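Local coordinates for CRISPR-associated protein, Cse2 family (Thermobifida fusca, PDB 4H79) that probably binds nucleic acid as the CasB (Cse2) small subunit of the type I-E CRISPR surveillance complex Cascade, at residues Ala96-Ser101 with Leu157-Ala162; Trp112-Ala117 with Ile163-Gly168. All coordinates share one frame; numbering follows the deposited sequence.

Interaction 1 of 2, residues Ala96-Ser101 with Leu157-Ala162; sequences AIHQQS and LLRRDA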
loop_
_atom_site.group_PDB
_atom_site.type_symbol
_atom_site.label_atom_id
_atom_site.label_comp_id
_atom_site.label_asym_id
_atom_site.label_seq_id
_atom_site.Cartn_x
_atom_site.Cartn_y
_atom_site.Cartn_z
ATOM N N ALA A 96 -6.384 -4.429 -3.043
ATOM C CA ALA A 96 -7.376 -5.177 -3.861
ATOM C C ALA A 96 -6.709 -6.024 -4.936
ATOM O O ALA A 96 -7.136 -7.139 -5.226
ATOM C CB ALA A 96 -8.365 -4.188 -4.503
ATOM N N ILE A 97 -5.679 -5.468 -5.545
ATOM C CA ILE A 97 -4.900 -6.225 -6.553
ATOM C C ILE A 97 -4.135 -7.354 -5.874
ATOM O O ILE A 97 -4.170 -8.515 -6.326
ATOM C CB ILE A 97 -3.877 -5.270 -7.220
ATOM C CG1 ILE A 97 -4.617 -4.266 -8.123
ATOM C CG2 ILE A 97 -2.868 -6.089 -8.085
ATOM C CD1 ILE A 97 -3.750 -3.081 -8.471
ATOM N N HIS A 98 -3.525 -7.044 -4.710
ATOM C CA HIS A 98 -2.722 -8.048 -3.937
ATOM C C HIS A 98 -3.517 -9.219 -3.453
ATOM O O HIS A 98 -3.094 -10.396 -3.577
ATOM C CB HIS A 98 -2.101 -7.272 -2.711
ATOM C CG HIS A 98 -0.879 -7.938 -2.164
ATOM N ND1 HIS A 98 -0.065 -7.329 -1.270
ATOM C CD2 HIS A 98 -0.405 -9.263 -2.335
ATOM C CE1 HIS A 98 0.934 -8.224 -0.916
ATOM N NE2 HIS A 98 0.717 -9.403 -1.576
ATOM N N GLN A 99 -4.723 -8.960 -2.926
ATOM C CA GLN A 99 -5.575 -10.028 -2.320
ATOM C C GLN A 99 -6.312 -10.932 -3.331
ATOM O O GLN A 99 -6.664 -12.070 -3.019
ATOM C CB GLN A 99 -6.602 -9.395 -1.351
ATOM C CG GLN A 99 -7.302 -10.430 -0.451
ATOM C CD GLN A 99 -6.308 -11.099 0.529
ATOM O OE1 GLN A 99 -5.719 -10.427 1.386
ATOM N NE2 GLN A 99 -6.101 -12.404 0.396
ATOM N N GLN A 100 -6.464 -10.483 -4.578
ATOM C CA GLN A 100 -7.378 -11.146 -5.505
ATOM C C GLN A 100 -6.991 -12.628 -5.702
ATOM O O GLN A 100 -5.823 -12.956 -6.023
ATOM C CB GLN A 100 -7.392 -10.432 -6.879
ATOM C CG GLN A 100 -8.326 -11.151 -7.890
ATOM C CD GLN A 100 -8.308 -10.486 -9.257
ATOM O OE1 GLN A 100 -7.290 -9.869 -9.663
ATOM N NE2 GLN A 100 -9.379 -10.646 -10.010
ATOM N N SER A 101 -7.990 -13.501 -5.482
ATOM C CA SER A 101 -7.858 -14.961 -5.624
ATOM C C SER A 101 -6.822 -15.573 -4.670
ATOM O O SER A 101 -6.328 -16.666 -4.904
ATOM C CB SER A 101 -7.483 -15.360 -7.068
ATOM O OG SER A 101 -8.430 -14.800 -7.958
ATOM N N LEU A 157 4.113 -8.806 -8.142
ATOM C CA LEU A 157 5.162 -9.821 -7.903
ATOM C C LEU A 157 5.018 -10.384 -6.489
ATOM O O LEU A 157 5.121 -11.578 -6.282
ATOM C CB LEU A 157 6.582 -9.248 -8.126
ATOM C CG LEU A 157 6.910 -8.765 -9.551
ATOM C CD1 LEU A 157 8.282 -8.069 -9.517
ATOM C CD2 LEU A 157 6.944 -9.895 -10.604
ATOM N N LEU A 158 4.756 -9.493 -5.510
ATOM C CA LEU A 158 4.534 -9.985 -4.139
ATOM C C LEU A 158 3.343 -10.962 -4.074
ATOM O O LEU A 158 3.410 -11.963 -3.335
ATOM C CB LEU A 158 4.272 -8.828 -3.164
ATOM C CG LEU A 158 5.414 -7.829 -2.997
ATOM C CD1 LEU A 158 4.952 -6.711 -2.009
ATOM C CD2 LEU A 158 6.723 -8.559 -2.437
ATOM N N ARG A 159 2.251 -10.637 -4.790
ATOM C CA ARG A 159 1.096 -11.517 -4.816
ATOM C C ARG A 159 1.440 -12.894 -5.324
ATOM O O ARG A 159 0.961 -13.906 -4.778
ATOM C CB ARG A 159 -0.028 -10.882 -5.709
ATOM C CG ARG A 159 -1.258 -11.749 -5.712
ATOM C CD ARG A 159 -2.295 -11.363 -6.823
ATOM N NE ARG A 159 -3.219 -12.493 -6.852
ATOM C CZ ARG A 159 -2.938 -13.666 -7.406
ATOM N NH1 ARG A 159 -1.812 -13.816 -8.139
ATOM N NH2 ARG A 159 -3.823 -14.647 -7.298
ATOM N N ARG A 160 2.228 -12.966 -6.414
ATOM C CA ARG A 160 2.584 -14.275 -7.045
ATOM C C ARG A 160 3.325 -15.178 -6.029
ATOM O O ARG A 160 3.137 -16.383 -6.033
ATOM C CB ARG A 160 3.437 -14.039 -8.340
ATOM C CG ARG A 160 3.713 -15.308 -9.171
ATOM C CD ARG A 160 3.658 -14.993 -10.676
ATOM N NE ARG A 160 3.349 -16.175 -11.487
ATOM C CZ ARG A 160 4.271 -17.020 -11.953
ATOM N NH1 ARG A 160 3.899 -18.091 -12.684
ATOM N NH2 ARG A 160 5.568 -16.796 -11.691
ATOM N N ASP A 161 4.102 -14.572 -5.122
ATOM C CA ASP A 161 4.861 -15.311 -4.087
ATOM C C ASP A 161 4.088 -15.363 -2.763
ATOM O O ASP A 161 4.604 -15.848 -1.784
ATOM C CB ASP A 161 6.253 -14.668 -3.883
ATOM C CG ASP A 161 7.299 -15.199 -4.857
ATOM O OD1 ASP A 161 6.906 -15.624 -6.008
ATOM O OD2 ASP A 161 8.490 -15.254 -4.477
ATOM N N ALA A 162 2.871 -14.801 -2.742
ATOM C CA ALA A 162 2.003 -14.798 -1.551
ATOM C C ALA A 162 2.703 -14.131 -0.376
ATOM O O ALA A 162 2.603 -14.606 0.768
ATOM C CB ALA A 162 1.621 -16.259 -1.176
#

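Interaction 2 of 2, residues Trp112-Ala117 with Ile163-Gly168; sequences WGLGEA and IPLDYG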
loop_
_atom_site.group_PDB
_atom_site.type_symbol
_atom_site.label_atom_id
_atom_site.label_comp_id
_atom_site.label_asym_id
_atom_site.label_seq_id
_atom_site.Cartn_x
_atom_site.Cartn_y
_atom_site.Cartn_z
ATOM N N TRP A 112 4.997 -5.933 8.074
ATOM C CA TRP A 112 5.685 -6.225 6.790
ATOM C C TRP A 112 6.003 -4.955 5.979
ATOM O O TRP A 112 5.123 -4.408 5.232
ATOM C CB TRP A 112 4.834 -7.172 5.941
ATOM C CG TRP A 112 4.928 -8.574 6.414
ATOM C CD1 TRP A 112 4.227 -9.195 7.458
ATOM C CD2 TRP A 112 5.878 -9.584 5.916
ATOM N NE1 TRP A 112 4.650 -10.516 7.588
ATOM C CE2 TRP A 112 5.628 -10.809 6.687
ATOM C CE3 TRP A 112 6.863 -9.596 4.904
ATOM C CZ2 TRP A 112 6.352 -12.002 6.447
ATOM C CZ3 TRP A 112 7.597 -10.772 4.695
ATOM C CH2 TRP A 112 7.331 -11.963 5.435
ATOM N N GLY A 113 7.232 -4.480 6.090
ATOM C CA GLY A 113 7.680 -3.282 5.327
ATOM C C GLY A 113 7.883 -3.671 3.852
ATOM O O GLY A 113 8.131 -4.864 3.542
ATOM N N LEU A 114 7.767 -2.681 2.951
ATOM C CA LEU A 114 7.916 -2.951 1.529
ATOM C C LEU A 114 9.328 -3.510 1.135
ATOM O O LEU A 114 9.431 -4.418 0.302
ATOM C CB LEU A 114 7.625 -1.741 0.680
ATOM C CG LEU A 114 7.676 -1.933 -0.841
ATOM C CD1 LEU A 114 6.509 -2.777 -1.268
ATOM C CD2 LEU A 114 7.540 -0.543 -1.511
ATOM N N GLY A 115 10.377 -2.963 1.735
ATOM C CA GLY A 115 11.770 -3.417 1.442
ATOM C C GLY A 115 11.948 -4.890 1.867
ATOM O O GLY A 115 12.478 -5.724 1.086
ATOM N N GLU A 116 11.471 -5.231 3.077
ATOM C CA GLU A 116 11.541 -6.627 3.570
ATOM C C GLU A 116 10.757 -7.563 2.645
ATOM O O GLU A 116 11.221 -8.672 2.351
ATOM C CB GLU A 116 10.954 -6.778 4.968
ATOM C CG GLU A 116 11.787 -6.062 6.035
ATOM C CD GLU A 116 11.367 -4.561 6.255
ATOM O OE1 GLU A 116 10.850 -3.822 5.338
ATOM O OE2 GLU A 116 11.579 -4.107 7.387
ATOM N N ALA A 117 9.558 -7.148 2.235
ATOM C CA ALA A 117 8.716 -7.998 1.352
ATOM C C ALA A 117 9.395 -8.213 0.035
ATOM O O ALA A 117 9.459 -9.364 -0.501
ATOM C CB ALA A 117 7.322 -7.348 1.147
ATOM N N ILE A 163 3.470 -13.069 -0.632
ATOM C CA ILE A 163 4.126 -12.310 0.438
ATOM C C ILE A 163 3.203 -11.131 0.830
ATOM O O ILE A 163 2.889 -10.265 -0.036
ATOM C CB ILE A 163 5.476 -11.734 -0.091
ATOM C CG1 ILE A 163 6.410 -12.893 -0.525
ATOM C CG2 ILE A 163 6.198 -10.851 0.990
ATOM C CD1 ILE A 163 7.502 -12.417 -1.546
ATOM N N PRO A 164 2.880 -11.007 2.119
ATOM C CA PRO A 164 2.000 -9.965 2.605
ATOM C C PRO A 164 2.726 -8.616 2.729
ATOM O O PRO A 164 3.970 -8.530 2.737
ATOM C CB PRO A 164 1.617 -10.490 4.016
ATOM C CG PRO A 164 2.805 -11.252 4.461
ATOM C CD PRO A 164 3.343 -11.899 3.218
ATOM N N LEU A 165 1.955 -7.551 2.862
ATOM C CA LEU A 165 2.481 -6.243 3.127
ATOM C C LEU A 165 1.628 -5.531 4.223
ATOM O O LEU A 165 0.439 -5.797 4.380
ATOM C CB LEU A 165 2.434 -5.481 1.817
ATOM C CG LEU A 165 3.204 -4.273 1.502
ATOM C CD1 LEU A 165 4.718 -4.554 1.654
ATOM C CD2 LEU A 165 2.789 -3.851 0.020
ATOM N N ASP A 166 2.246 -4.626 4.977
ATOM C CA ASP A 166 1.481 -3.819 5.947
ATOM C C ASP A 166 0.924 -2.600 5.237
ATOM O O ASP A 166 1.666 -1.597 4.976
ATOM C CB ASP A 166 2.407 -3.386 7.091
ATOM C CG ASP A 166 1.682 -2.600 8.147
ATOM O OD1 ASP A 166 0.613 -1.955 7.861
ATOM O OD2 ASP A 166 2.224 -2.622 9.278
ATOM N N TYR A 167 -0.369 -2.677 4.855
ATOM C CA TYR A 167 -1.016 -1.557 4.122
ATOM C C TYR A 167 -1.233 -0.283 4.928
ATOM O O TYR A 167 -1.262 0.851 4.349
ATOM C CB TYR A 167 -2.319 -2.009 3.435
ATOM C CG TYR A 167 -1.912 -2.725 2.136
ATOM C CD1 TYR A 167 -1.704 -1.986 0.922
ATOM C CD2 TYR A 167 -1.687 -4.125 2.122
ATOM C CE1 TYR A 167 -1.278 -2.668 -0.246
ATOM C CE2 TYR A 167 -1.264 -4.820 0.954
ATOM C CZ TYR A 167 -1.048 -4.068 -0.223
ATOM O OH TYR A 167 -0.636 -4.700 -1.394
ATOM N N GLY A 168 -1.369 -0.419 6.263
ATOM C CA GLY A 168 -1.389 0.802 7.182
ATOM C C GLY A 168 -0.058 1.538 7.083
ATOM O O GLY A 168 0.010 2.782 6.884
HETATM O O HOH W 1 4.365 -1.882 4.313
#

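Interaction 1 of 2, residues Ala96-Ser101 with Leu157-Ala162
His98 and Arg159 are the nearest CA pair of the two segments, 5.2 Å apart, at the ends of helices 80-99 and 144-160. Both helices finish here, and Ala162, at positive phi, closes the second in a Schellman motif, its N bonded to Arg159 O at 2.9 Å. Arg159 spans the gap: CG lies anti to the backbone N (chi1 -178°) and the chain runs extended to NE, laying its methylenes along the carbonyls that end helix 80-99, with CD 3.4 Å from Ile97 O. The guanidinium then meets Gln100 O side-on, in its own plane and in the carbonyl plane: NE donates at 2.8 Å and NH2 at 2.9 Å, the NE bond being the straighter (152° against 140° at the hydrogen). In the opposite direction the His98 ring slides past this chain, CD2 3.8 Å from Arg159 CB; its NE2 packs 3.9 Å from Leu158 CB while making a weak hydrogen bond to Ile163 O, and ND1 is hydrogen-bonded to Tyr167 OH. With a leucine in place of Arg159, Gln100 O would probably be left without both donors and the turn after helix 80-99 freer to shift. This is a helix-to-loop tie within the all-helical Cse2 fold: an arginine on one helix's last turn holds a carbonyl just past another's end.

Interaction 2 of 2, residues Trp112-Ala117 with Ile163-Gly168
Pro164 CG sits over one face of the Trp112 indole, 3.6 Å from the centroid of the five-membered ring and only 8° off its normal, a CH-pi contact. Ile163 approaches the six-membered part of the indole obliquely, CG2 lying 4.0 Å from Trp112 CZ3. That same methyl packs on Ala117 CB at 3.7 Å, so one branch of Ile163 serves both the tryptophan and the helix. Leu165 starts away from the partner segment, but with CG anti to its backbone N (chi1 -161°) its CD1 swings back to 3.6 Å from Leu114 CA and also reaches Ala117 CB. Beside this apolar patch the backbones join: Asp166 N donates to a lone pair of Trp112 O at 2.9 Å, nearly straight at 164°. A water gives a second bond to Trp112 O (2.8 Å) and another to Asp166 O, bridging the two segments. The Asp166 carboxylate turns elsewhere, capping Leu169 N and pairing with Arg110. Gly113 and Asp166 each hold an N-cap position, so the contact joins the starts of helices 114-119 and 167-176, while Leu151 and Leu158 of helix 144-160 pack against Leu114, Ala117 and Ile163.

Interactions 1 and 2, centred about 12 Å apart, are directly joined. Leu158 O and Ile163 N, 2.9 Å apart and probably hydrogen-bonded, link the end of helix 144-160 to the extended loop 163-166 that follows. His98 adds a bridge, its ND1 lying 2.7 Å from Tyr167 OH in a probable hydrogen bond, whereas its NE2 holds Ile163 O only weakly. Packing continues through Leu158 CD2, 3.4 Å from Ala117 O. The segments alternate along the chain: 96-101 leads on to 112-117, and 157-162 runs straight into 163-168. Helix ends meet in the first contact, helix starts in the second. A bound 1,2-ethanediol, probably from crystallisation, lies about 3 Å from the Trp112 side chain; it does not identify a nucleic-acid site.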